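Local coordinates for protein alpha-fucosidase (Bifidobacterium bifidum, PDB 2EAB) that probably acts as a 1,2-alpha-L-fucosidase, this chain being the catalytic, calcium-binding part of a longer glycoside hydrolase of family 95, at residues R71-E76 with W401-G406; T213-T218 with G233-N238; G239-S244 with E295-V300; A279-Y284 with T302-V307. All coordinates share one frame; numbering follows the deposited sequence.

Interaction 1 (R71-E76 with W401-G406)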
loop_
_atom_site.group_PDB
_atom_site.type_symbol
_atom_site.label_atom_id
_atom_site.label_comp_id
_atom_site.label_asym_id
_atom_site.label_seq_id
_atom_site.Cartn_x
_atom_site.Cartn_y
_atom_site.Cartn_z
ATOM N N ARG A 71 11.564 -25.851 0.741
ATOM C CA ARG A 71 11.942 -24.589 1.350
ATOM C C ARG A 71 10.734 -23.666 1.422
ATOM O O ARG A 71 10.013 -23.492 0.433
ATOM C CB ARG A 71 13.053 -23.936 0.526
ATOM C CG ARG A 71 13.601 -22.644 1.102
ATOM C CD ARG A 71 14.685 -22.092 0.206
ATOM N NE ARG A 71 15.148 -20.789 0.677
ATOM C CZ ARG A 71 16.098 -20.060 0.094
ATOM N NH1 ARG A 71 16.711 -20.487 -1.005
ATOM N NH2 ARG A 71 16.436 -18.887 0.616
ATOM N N VAL A 72 10.520 -23.097 2.605
ATOM C CA VAL A 72 9.572 -22.005 2.795
ATOM C C VAL A 72 10.339 -20.844 3.412
ATOM O O VAL A 72 10.749 -20.901 4.570
ATOM C CB VAL A 72 8.387 -22.408 3.701
ATOM C CG1 VAL A 72 7.410 -21.244 3.861
ATOM C CG2 VAL A 72 7.680 -23.641 3.149
ATOM N N THR A 73 10.559 -19.802 2.621
ATOM C CA THR A 73 11.243 -18.612 3.109
ATOM C C THR A 73 10.331 -17.925 4.127
ATOM O O THR A 73 9.123 -17.805 3.898
ATOM C CB THR A 73 11.643 -17.716 1.928
ATOM O OG1 THR A 73 12.563 -18.435 1.093
ATOM C CG2 THR A 73 12.293 -16.424 2.398
ATOM N N PHE A 74 10.903 -17.505 5.251
ATOM C CA PHE A 74 10.119 -17.116 6.419
ATOM C C PHE A 74 10.351 -15.671 6.838
ATOM O O PHE A 74 11.493 -15.192 6.835
ATOM C CB PHE A 74 10.428 -18.060 7.589
ATOM C CG PHE A 74 9.533 -17.865 8.778
ATOM C CD1 PHE A 74 8.286 -18.479 8.835
ATOM C CD2 PHE A 74 9.925 -17.048 9.832
ATOM C CE1 PHE A 74 7.451 -18.292 9.932
ATOM C CE2 PHE A 74 9.092 -16.852 10.929
ATOM C CZ PHE A 74 7.850 -17.477 10.976
ATOM N N ASN A 75 9.258 -15.002 7.212
ATOM C CA ASN A 75 9.278 -13.619 7.675
ATOM C C ASN A 75 8.403 -13.414 8.897
ATOM O O ASN A 75 7.368 -14.075 9.063
ATOM C CB ASN A 75 8.732 -12.682 6.594
ATOM C CG ASN A 75 9.729 -12.398 5.495
ATOM O OD1 ASN A 75 10.650 -11.590 5.662
ATOM N ND2 ASN A 75 9.538 -13.032 4.360
ATOM N N GLU A 76 8.805 -12.463 9.732
ATOM C CA GLU A 76 7.907 -11.862 10.716
ATOM C C GLU A 76 8.042 -10.340 10.600
ATOM O O GLU A 76 9.158 -9.806 10.524
ATOM C CB GLU A 76 8.208 -12.353 12.135
ATOM C CG GLU A 76 7.027 -12.235 13.111
ATOM C CD GLU A 76 6.939 -10.905 13.844
ATOM O OE1 GLU A 76 5.920 -10.694 14.554
ATOM O OE2 GLU A 76 7.878 -10.085 13.728
ATOM N N TRP A 401 7.078 -9.951 2.826
ATOM C CA TRP A 401 7.834 -11.069 2.245
ATOM C C TRP A 401 9.190 -10.629 1.716
ATOM O O TRP A 401 9.264 -9.744 0.876
ATOM C CB TRP A 401 7.018 -11.747 1.131
ATOM C CG TRP A 401 5.705 -12.268 1.633
ATOM C CD1 TRP A 401 5.506 -13.425 2.322
ATOM C CD2 TRP A 401 4.420 -11.639 1.521
ATOM N NE1 TRP A 401 4.174 -13.572 2.636
ATOM C CE2 TRP A 401 3.486 -12.484 2.166
ATOM C CE3 TRP A 401 3.968 -10.443 0.945
ATOM C CZ2 TRP A 401 2.121 -12.182 2.235
ATOM C CZ3 TRP A 401 2.614 -10.143 1.018
ATOM C CH2 TRP A 401 1.708 -11.007 1.664
ATOM N N SER A 402 10.259 -11.262 2.195
ATOM C CA SER A 402 11.610 -10.943 1.732
ATOM C C SER A 402 12.529 -12.134 1.928
ATOM O O SER A 402 12.282 -12.976 2.784
ATOM C CB SER A 402 12.175 -9.744 2.481
ATOM O OG SER A 402 12.439 -10.100 3.823
ATOM N N VAL A 403 13.593 -12.167 1.133
ATOM C CA VAL A 403 14.626 -13.193 1.243
ATOM C C VAL A 403 15.981 -12.600 1.643
ATOM O O VAL A 403 16.847 -13.310 2.148
ATOM C CB VAL A 403 14.759 -14.008 -0.076
ATOM C CG1 VAL A 403 15.441 -13.197 -1.168
ATOM C CG2 VAL A 403 15.489 -15.327 0.161
ATOM N N THR A 404 16.147 -11.303 1.418
ATOM C CA THR A 404 17.406 -10.615 1.683
ATOM C C THR A 404 17.453 -10.091 3.116
ATOM O O THR A 404 16.415 -9.760 3.701
ATOM C CB THR A 404 17.594 -9.449 0.705
ATOM O OG1 THR A 404 16.433 -8.612 0.748
ATOM C CG2 THR A 404 17.778 -9.965 -0.720
ATOM N N ALA A 405 18.656 -10.026 3.684
ATOM C CA ALA A 405 18.845 -9.454 5.017
ATOM C C ALA A 405 20.247 -8.905 5.186
ATOM O O ALA A 405 21.207 -9.434 4.627
ATOM C CB ALA A 405 18.558 -10.490 6.101
ATOM N N GLY A 406 20.350 -7.838 5.969
ATOM C CA GLY A 406 21.629 -7.310 6.429
ATOM C C GLY A 406 21.325 -6.307 7.523
ATOM O O GLY A 406 20.157 -5.967 7.743
#
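Arg71 and Val403 meet at about a right angle, where strand 69-76 of the N-terminal beta-sandwich comes up against a loop from the family 95 catalytic region. They illustrate how a sheet can grip a distant loop through the alternate side chains of one strand. The Arg71 chain is fully extended, with CG anti to the backbone N (chi1 -176°), and this carries the guanidinium out until NH2 lies 3.7 Å from Val403 CG2. Asp43 and Asp141 form salt bridges with the guanidinium; the valine methyl makes only an oblique van der Waals contact with it.

Two residues on, Thr73 turns its methyl the same way: CG2 sits 3.5 Å from Ser402 O and 4.1 Å from Val403 CG2. Its hydroxyl is engaged with Trp64 and Asp141.

The polar core comes at Asn75, whose amide uses both ends on one residue. OD1 accepts from Ser402 OG at 3.0 Å, the serine oxygen lying in the carbonyl plane on a lone pair. ND2 gives its hydrogen to a lone pair of Ser402 O at 3.2 Å, with that oxygen 19° out of the amide plane. An aspartate in this position would probably lose the donor to Ser402 O and leave the loop carbonyl facing a carboxylate. The paired bonds fix the rotation of the amide. They hold it near Trp401, whose indole neighbours the calcium-binding Ser386 and whose NE1 donates to Phe54 O. At this corner, Asn75 ND2 stands 3.4 Å from Trp401 CA.

Interaction 2 (T213-T218 with G233-N238); sequences TNYSKT and GALGNN
Thr218 and Ala234 lock together as an antiparallel hydrogen-bonded pair, the densest part of this contact. Thr218 N donates to Ala234 O at 2.8 Å in a nearly straight bond (169°), and Ala234 N returns a bond to Thr218 O at 3.1 Å. A third bond, from Gly236 N to Ser216 O, is just as short at 2.8 Å but reaches its acceptor from above the carbonyl plane, 58° out of it. Gly236 is wedged so closely against Ser216 that OG of the serine, itself hydrogen-bonded to Asp407 OD2, lies 3.3 Å from Gly236 CA, leaving no room for a side-chain carbon there.

The pairing joins the open ends of the beta hairpin of strands 217-225 and 228-235, at the margin of the large antiparallel sheet of the N-terminal beta-sandwich. Lys217 and Leu235 form the adjoining non-hydrogen-bonded pair, from which their side chains diverge. Leu235 sets off away from the partner segment, yet with CG placed beside the backbone N (chi1 -64°) its CD2 reaches the Tyr215 ring obliquely, 3.5 Å from CE1. Beyond the ring, the tyrosine hydroxyl binds Trp139 O. Lys217 bends at its last torsion, and its NZ donates to Tyr215 O and to Asn212 O while standing over the rim of the Tyr215 ring.

The looser parts are wetter, on two separate flanks. On one, a water donates to Ser216 O and accepts from Asn237 N. On the other, where Thr218 is exposed, a second water donates to Leu235 O at 2.8 Å and also bonds Thr218 OG1.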
loop_
_atom_site.group_PDB
_atom_site.type_symbol
_atom_site.label_atom_id
_atom_site.label_comp_id
_atom_site.label_asym_id
_atom_site.label_seq_id
_atom_site.Cartn_x
_atom_site.Cartn_y
_atom_site.Cartn_z
ATOM N N THR A 213 21.745 -15.873 7.369
ATOM C CA THR A 213 23.118 -15.872 7.859
ATOM C C THR A 213 23.836 -14.533 7.678
ATOM O O THR A 213 25.041 -14.445 7.938
ATOM C CB THR A 213 23.935 -16.990 7.172
ATOM O OG1 THR A 213 23.932 -16.780 5.754
ATOM C CG2 THR A 213 23.327 -18.360 7.465
ATOM N N ASN A 214 23.115 -13.499 7.246
ATOM C CA ASN A 214 23.750 -12.234 6.863
ATOM C C ASN A 214 23.570 -11.063 7.826
ATOM O O ASN A 214 24.256 -10.046 7.699
ATOM C CB ASN A 214 23.330 -11.843 5.448
ATOM C CG ASN A 214 23.638 -12.932 4.439
ATOM O OD1 ASN A 214 22.727 -13.575 3.904
ATOM N ND2 ASN A 214 24.916 -13.172 4.200
ATOM N N TYR A 215 22.647 -11.190 8.772
ATOM C CA TYR A 215 22.533 -10.204 9.833
ATOM C C TYR A 215 23.287 -10.639 11.080
ATOM O O TYR A 215 23.393 -11.833 11.369
ATOM C CB TYR A 215 21.078 -9.841 10.138
ATOM C CG TYR A 215 20.114 -10.936 10.557
ATOM C CD1 TYR A 215 20.031 -11.363 11.880
ATOM C CD2 TYR A 215 19.198 -11.462 9.642
ATOM C CE1 TYR A 215 19.087 -12.321 12.269
ATOM C CE2 TYR A 215 18.255 -12.415 10.019
ATOM C CZ TYR A 215 18.204 -12.842 11.331
ATOM O OH TYR A 215 17.273 -13.779 11.718
ATOM N N SER A 216 23.823 -9.668 11.817
ATOM C CA SER A 216 24.567 -9.998 13.030
ATOM C C SER A 216 23.627 -10.431 14.149
ATOM O O SER A 216 22.460 -10.014 14.209
ATOM C CB SER A 216 25.470 -8.847 13.480
ATOM O OG SER A 216 24.717 -7.737 13.935
ATOM N N LYS A 217 24.145 -11.282 15.027
ATOM C CA LYS A 217 23.352 -11.918 16.065
ATOM C C LYS A 217 24.141 -11.976 17.351
ATOM O O LYS A 217 25.376 -12.030 17.338
ATOM C CB LYS A 217 22.988 -13.348 15.657
ATOM C CG LYS A 217 22.276 -13.466 14.322
ATOM C CD LYS A 217 22.219 -14.913 13.859
ATOM C CE LYS A 217 21.599 -15.046 12.476
ATOM N NZ LYS A 217 22.413 -14.424 11.402
ATOM N N THR A 218 23.420 -11.963 18.462
ATOM C CA THR A 218 24.018 -12.202 19.764
ATOM C C THR A 218 23.272 -13.333 20.455
ATOM O O THR A 218 22.040 -13.319 20.526
ATOM C CB THR A 218 23.992 -10.940 20.656
ATOM O OG1 THR A 218 22.652 -10.637 21.027
ATOM C CG2 THR A 218 24.562 -9.750 19.928
ATOM N N GLY A 233 17.335 -15.760 19.813
ATOM C CA GLY A 233 18.528 -14.951 19.998
ATOM C C GLY A 233 18.158 -13.486 20.033
ATOM O O GLY A 233 16.994 -13.140 20.258
ATOM N N ALA A 234 19.147 -12.628 19.810
ATOM C CA ALA A 234 18.920 -11.189 19.728
ATOM C C ALA A 234 19.651 -10.651 18.513
ATOM O O ALA A 234 20.729 -11.143 18.160
ATOM C CB ALA A 234 19.404 -10.491 20.993
ATOM N N LEU A 235 19.064 -9.655 17.855
ATOM C CA LEU A 235 19.750 -9.004 16.748
ATOM C C LEU A 235 20.992 -8.306 17.273
ATOM O O LEU A 235 20.945 -7.630 18.298
ATOM C CB LEU A 235 18.846 -8.002 16.027
ATOM C CG LEU A 235 17.614 -8.586 15.328
ATOM C CD1 LEU A 235 16.844 -7.477 14.633
ATOM C CD2 LEU A 235 17.981 -9.694 14.347
ATOM N N GLY A 236 22.105 -8.470 16.567
ATOM C CA GLY A 236 23.351 -7.812 16.943
ATOM C C GLY A 236 23.280 -6.301 16.819
ATOM O O GLY A 236 23.883 -5.576 17.607
ATOM N N ASN A 237 22.521 -5.819 15.839
ATOM C CA ASN A 237 22.469 -4.386 15.579
ATOM C C ASN A 237 21.799 -3.582 16.696
ATOM O O ASN A 237 22.245 -2.484 17.009
ATOM C CB ASN A 237 21.832 -4.122 14.206
ATOM C CG ASN A 237 21.243 -2.734 14.081
ATOM O OD1 ASN A 237 20.165 -2.463 14.614
ATOM N ND2 ASN A 237 21.921 -1.860 13.350
ATOM N N ASN A 238 20.747 -4.128 17.305
ATOM C CA ASN A 238 19.937 -3.342 18.245
ATOM C C ASN A 238 19.390 -4.095 19.460
ATOM O O ASN A 238 18.616 -3.528 20.238
ATOM C CB ASN A 238 18.766 -2.675 17.512
ATOM C CG ASN A 238 17.795 -3.685 16.927
ATOM O OD1 ASN A 238 17.913 -4.892 17.158
ATOM N ND2 ASN A 238 16.836 -3.198 16.147
HETATM O O HOH W 1 21.447 -7.429 13.545
HETATM O O HOH W 2 22.522 -7.613 20.593
#

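Interaction 3 (G239-S244 with E295-V300)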
loop_
_atom_site.group_PDB
_atom_site.type_symbol
_atom_site.label_atom_id
_atom_site.label_comp_id
_atom_site.label_asym_id
_atom_site.label_seq_id
_atom_site.Cartn_x
_atom_site.Cartn_y
_atom_site.Cartn_z
ATOM N N GLY A 239 19.763 -5.363 19.614
ATOM C CA GLY A 239 19.323 -6.149 20.760
ATOM C C GLY A 239 17.889 -6.645 20.717
ATOM O O GLY A 239 17.422 -7.229 21.697
ATOM N N LEU A 240 17.180 -6.422 19.607
ATOM C CA LEU A 240 15.815 -6.944 19.453
ATOM C C LEU A 240 15.805 -8.457 19.662
ATOM O O LEU A 240 16.592 -9.172 19.050
ATOM C CB LEU A 240 15.260 -6.613 18.066
ATOM C CG LEU A 240 13.771 -6.896 17.851
ATOM C CD1 LEU A 240 12.915 -5.853 18.552
ATOM C CD2 LEU A 240 13.447 -6.930 16.369
ATOM N N LEU A 241 14.922 -8.935 20.534
ATOM C CA LEU A 241 14.816 -10.366 20.812
ATOM C C LEU A 241 13.962 -11.041 19.763
ATOM O O LEU A 241 12.953 -10.490 19.334
ATOM C CB LEU A 241 14.200 -10.618 22.188
ATOM C CG LEU A 241 14.892 -9.985 23.395
ATOM C CD1 LEU A 241 14.070 -10.206 24.651
ATOM C CD2 LEU A 241 16.297 -10.542 23.570
ATOM N N TYR A 242 14.371 -12.235 19.349
ATOM C CA TYR A 242 13.579 -13.019 18.409
ATOM C C TYR A 242 13.505 -14.479 18.841
ATOM O O TYR A 242 14.427 -15.004 19.472
ATOM C CB TYR A 242 14.102 -12.884 16.973
ATOM C CG TYR A 242 15.511 -13.391 16.748
ATOM C CD1 TYR A 242 15.751 -14.728 16.424
ATOM C CD2 TYR A 242 16.603 -12.529 16.836
ATOM C CE1 TYR A 242 17.048 -15.198 16.209
ATOM C CE2 TYR A 242 17.899 -12.988 16.621
ATOM C CZ TYR A 242 18.114 -14.317 16.308
ATOM O OH TYR A 242 19.404 -14.747 16.102
ATOM N N ASN A 243 12.398 -15.125 18.488
ATOM C CA ASN A 243 12.121 -16.493 18.890
ATOM C C ASN A 243 11.171 -17.112 17.874
ATOM O O ASN A 243 10.114 -16.546 17.577
ATOM C CB ASN A 243 11.503 -16.503 20.298
ATOM C CG ASN A 243 11.326 -17.906 20.869
ATOM O OD1 ASN A 243 10.546 -18.705 20.358
ATOM N ND2 ASN A 243 12.036 -18.195 21.957
ATOM N N SER A 244 11.562 -18.256 17.325
ATOM C CA SER A 244 10.668 -19.035 16.481
ATOM C C SER A 244 10.655 -20.487 16.938
ATOM O O SER A 244 11.663 -21.006 17.435
ATOM C CB SER A 244 11.066 -18.936 15.009
ATOM O OG SER A 244 12.281 -19.619 14.748
ATOM N N GLU A 295 9.493 -7.371 27.657
ATOM C CA GLU A 295 9.641 -8.796 27.942
ATOM C C GLU A 295 11.101 -9.205 27.976
ATOM O O GLU A 295 11.935 -8.624 27.274
ATOM C CB GLU A 295 8.948 -9.635 26.875
ATOM C CG GLU A 295 7.444 -9.578 26.866
ATOM C CD GLU A 295 6.894 -10.176 25.597
ATOM O OE1 GLU A 295 7.100 -9.566 24.523
ATOM O OE2 GLU A 295 6.277 -11.258 25.664
ATOM N N THR A 296 11.394 -10.222 28.782
ATOM C CA THR A 296 12.671 -10.914 28.735
ATOM C C THR A 296 12.617 -11.967 27.634
ATOM O O THR A 296 11.538 -12.289 27.128
ATOM C CB THR A 296 12.947 -11.649 30.052
ATOM O OG1 THR A 296 11.949 -12.659 30.233
ATOM C CG2 THR A 296 12.929 -10.686 31.239
ATOM N N ALA A 297 13.777 -12.513 27.277
ATOM C CA ALA A 297 13.848 -13.614 26.316
ATOM C C ALA A 297 12.998 -14.804 26.766
ATOM O O ALA A 297 12.325 -15.432 25.949
ATOM C CB ALA A 297 15.284 -14.039 26.101
ATOM N N ALA A 298 13.029 -15.106 28.065
ATOM C CA ALA A 298 12.230 -16.195 28.625
ATOM C C ALA A 298 10.735 -15.964 28.422
ATOM O O ALA A 298 10.006 -16.888 28.070
ATOM C CB ALA A 298 12.553 -16.389 30.107
ATOM N N GLU A 299 10.289 -14.726 28.622
ATOM C CA GLU A 299 8.882 -14.380 28.425
ATOM C C GLU A 299 8.446 -14.488 26.964
ATOM O O GLU A 299 7.361 -15.003 26.673
ATOM C CB GLU A 299 8.575 -12.999 29.009
ATOM C CG GLU A 299 8.581 -13.002 30.536
ATOM C CD GLU A 299 8.518 -11.617 31.143
ATOM O OE1 GLU A 299 9.147 -10.686 30.598
ATOM O OE2 GLU A 299 7.845 -11.462 32.186
ATOM N N VAL A 300 9.292 -14.024 26.044
ATOM C CA VAL A 300 9.009 -14.183 24.613
ATOM C C VAL A 300 8.919 -15.674 24.277
ATOM O O VAL A 300 8.003 -16.111 23.579
ATOM C CB VAL A 300 10.056 -13.477 23.714
ATOM C CG1 VAL A 300 9.745 -13.707 22.238
ATOM C CG2 VAL A 300 10.087 -11.986 24.005
HETATM O O HOH W 3 13.323 -16.003 23.379
#
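Asn243 ND2 is gripped by two acceptors: Asn301 OD1, in the helix just beyond this contact, and a water 2.9 Å away. That water in turn donates to Ala297 O at 2.8 Å, and so ties strand 241-250 to the first turn of helix 297-314. The other end of the amide, OD1, accepts from Gln245 NE2. On the same side chain, the CB of Asn243 presses on Val300 CG1 at 3.8 Å; the valine keeps this branch anti to its own backbone N (chi1 178°).

Leu241, two residues earlier and on the same side of the strand, meets the very start of the helix. Its CD1 alone does the touching, resting 3.5 Å from Ala297 N and 3.7 Å from Glu295 O, with the methyl of Ala297 close by.

The helix start is a textbook capping box. Glu299 N donates to Thr296 OG1 at 3.1 Å, while Thr296 N donates to the anti lone pair of Glu299 OE1 at 2.9 Å. Helix 297-314 follows strand 273-282 after a loop and packs against the sheet. With those two amides satisfied locally, the strand meets the helix start mainly through carbon, and the bridging water probably supplies most of the polar linkage.

Interaction 4 (A279-Y284 with T302-V307); sequences AAATDY and TRVAKV
The guanidinium of Arg303 takes Thr282 O at its edge, close to its own plane, while the methyl of Ala281 comes up obliquely, 3.4 Å from NH1. The bond from NH2 to Thr282 O is 3.0 Å long, but the donor stands 41° above the plane of that carbonyl and so misses its lone pairs. A bend at the third torsion (chi3 61°) shapes the arginine chain so that its guanidinium reaches the end of the strand at Thr282. NE, on the same group, forms a salt bridge with Glu295, so two of its nitrogens are held. A leucine in its place would probably leave Thr282 O without this donor and the Glu295 carboxylate without its countercharge.

Here helix 297-314 lies almost antiparallel along strand 273-282 of the N-terminal beta-sandwich, the local axes 7.7 Å apart at 156°. Strand alternation sorts the side chains: Ala279 and Ala281 turn toward the helix, while Ala280 and Thr282 turn back toward strand 69-76. The methyls on the helix side are small enough to admit branched residues closely. Val304 spans Ala279 and Ala281 with its two methyls, its CG1 3.8 Å from Ala279 CB and its CG2 3.7 Å from Ala281 CB. One turn on, Val307 CG1 reaches the same Ala279 CB at 3.6 Å.

Where the strand ends, the chain breaks into an ST turn. Thr282 OG1 accepts from Tyr284 N at 2.9 Å and is also hydrogen-bonded to Thr78 OG1.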
loop_
_atom_site.group_PDB
_atom_site.type_symbol
_atom_site.label_atom_id
_atom_site.label_comp_id
_atom_site.label_asym_id
_atom_site.label_seq_id
_atom_site.Cartn_x
_atom_site.Cartn_y
_atom_site.Cartn_z
ATOM N N ALA A 279 5.384 -20.792 14.926
ATOM C CA ALA A 279 5.122 -19.448 15.428
ATOM C C ALA A 279 6.427 -18.691 15.596
ATOM O O ALA A 279 7.493 -19.295 15.733
ATOM C CB ALA A 279 4.362 -19.501 16.740
ATOM N N ALA A 280 6.341 -17.363 15.584
ATOM C CA ALA A 280 7.508 -16.518 15.775
ATOM C C ALA A 280 7.084 -15.181 16.346
ATOM O O ALA A 280 5.952 -14.732 16.132
ATOM C CB ALA A 280 8.248 -16.322 14.467
ATOM N N ALA A 281 7.997 -14.546 17.071
ATOM C CA ALA A 281 7.760 -13.226 17.636
ATOM C C ALA A 281 9.066 -12.555 17.995
ATOM O O ALA A 281 10.105 -13.211 18.156
ATOM C CB ALA A 281 6.891 -13.316 18.875
ATOM N N THR A 282 8.988 -11.234 18.125
ATOM C CA THR A 282 10.048 -10.435 18.707
ATOM C C THR A 282 9.465 -9.670 19.890
ATOM O O THR A 282 8.250 -9.715 20.132
ATOM C CB THR A 282 10.626 -9.401 17.714
ATOM O OG1 THR A 282 9.704 -8.315 17.564
ATOM C CG2 THR A 282 10.926 -10.021 16.354
ATOM N N ASP A 283 10.332 -8.956 20.603
ATOM C CA ASP A 283 9.894 -8.022 21.636
ATOM C C ASP A 283 9.712 -6.589 21.114
ATOM O O ASP A 283 9.712 -5.642 21.897
ATOM C CB ASP A 283 10.835 -8.061 22.857
ATOM C CG ASP A 283 12.221 -7.509 22.564
ATOM O OD1 ASP A 283 12.657 -7.539 21.396
ATOM O OD2 ASP A 283 12.886 -7.058 23.524
ATOM N N TYR A 284 9.558 -6.429 19.797
ATOM C CA TYR A 284 9.216 -5.126 19.226
ATOM C C TYR A 284 7.908 -4.606 19.817
ATOM O O TYR A 284 6.991 -5.382 20.077
ATOM C CB TYR A 284 9.060 -5.216 17.701
ATOM C CG TYR A 284 8.565 -3.923 17.094
ATOM C CD1 TYR A 284 9.453 -2.891 16.811
ATOM C CD2 TYR A 284 7.206 -3.715 16.836
ATOM C CE1 TYR A 284 9.015 -1.680 16.289
ATOM C CE2 TYR A 284 6.751 -2.509 16.308
ATOM C CZ TYR A 284 7.659 -1.501 16.034
ATOM O OH TYR A 284 7.199 -0.306 15.512
ATOM N N THR A 302 8.130 -18.227 26.259
ATOM C CA THR A 302 6.894 -18.764 26.826
ATOM C C THR A 302 5.699 -18.395 25.945
ATOM O O THR A 302 4.830 -19.230 25.679
ATOM C CB THR A 302 6.699 -18.247 28.268
ATOM O OG1 THR A 302 7.802 -18.685 29.071
ATOM C CG2 THR A 302 5.394 -18.758 28.886
ATOM N N ARG A 303 5.684 -17.149 25.476
ATOM C CA ARG A 303 4.607 -16.642 24.632
ATOM C C ARG A 303 4.504 -17.409 23.311
ATOM O O ARG A 303 3.418 -17.847 22.926
ATOM C CB ARG A 303 4.808 -15.144 24.390
ATOM C CG ARG A 303 3.796 -14.517 23.454
ATOM C CD ARG A 303 3.695 -13.018 23.651
ATOM N NE ARG A 303 4.926 -12.261 23.394
ATOM C CZ ARG A 303 5.324 -11.828 22.197
ATOM N NH1 ARG A 303 4.631 -12.121 21.101
ATOM N NH2 ARG A 303 6.432 -11.103 22.100
ATOM N N VAL A 304 5.634 -17.576 22.630
ATOM C CA VAL A 304 5.663 -18.296 21.360
ATOM C C VAL A 304 5.304 -19.772 21.561
ATOM O O VAL A 304 4.570 -20.348 20.760
ATOM C CB VAL A 304 7.028 -18.139 20.653
ATOM C CG1 VAL A 304 7.096 -19.001 19.399
ATOM C CG2 VAL A 304 7.269 -16.670 20.292
ATOM N N ALA A 305 5.797 -20.366 22.647
ATOM C CA ALA A 305 5.479 -21.760 22.975
ATOM C C ALA A 305 3.978 -21.981 23.135
ATOM O O ALA A 305 3.438 -22.994 22.680
ATOM C CB ALA A 305 6.221 -22.199 24.232
ATOM N N LYS A 306 3.308 -21.026 23.770
ATOM C CA LYS A 306 1.871 -21.126 24.001
ATOM C C LYS A 306 1.083 -21.020 22.695
ATOM O O LYS A 306 0.028 -21.640 22.557
ATOM C CB LYS A 306 1.413 -20.065 25.002
ATOM C CG LYS A 306 -0.000 -20.263 25.526
ATOM C CD LYS A 306 -0.374 -19.183 26.526
ATOM C CE LYS A 306 -1.749 -19.420 27.126
ATOM N NZ LYS A 306 -2.832 -19.265 26.120
ATOM N N VAL A 307 1.591 -20.241 21.738
ATOM C CA VAL A 307 0.943 -20.131 20.430
ATOM C C VAL A 307 0.870 -21.500 19.756
ATOM O O VAL A 307 -0.204 -21.925 19.327
ATOM C CB VAL A 307 1.646 -19.119 19.489
ATOM C CG1 VAL A 307 1.009 -19.149 18.105
ATOM C CG2 VAL A 307 1.579 -17.714 20.067
#

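How the interactions relate
Interactions 3 and 4 are neighbours, their centres 8 Å apart, and share helix 297-314. The Glu295-Arg303 salt bridge and the likely bond from Leu241 N to Asp283 OD1 (2.8 Å) run between them. Interaction 2 continues the same sheet outward, Leu235 N probably bonding Leu240 O at 2.8 Å. The strand of interaction 1 belongs to the facing sheet: Phe74 CE2 packs on Ala280 CB of interaction 4 at 3.7 Å, and from its loop Ala405 CB meets Tyr215 CD2 of interaction 2 at the same distance. Of the four, interaction 1 alone joins sandwich to catalytic region. The side chain of Trp401 is about 8 Å from the bound calcium ion, and the side chain of Thr282 is about 12 Å from the bound calcium ion.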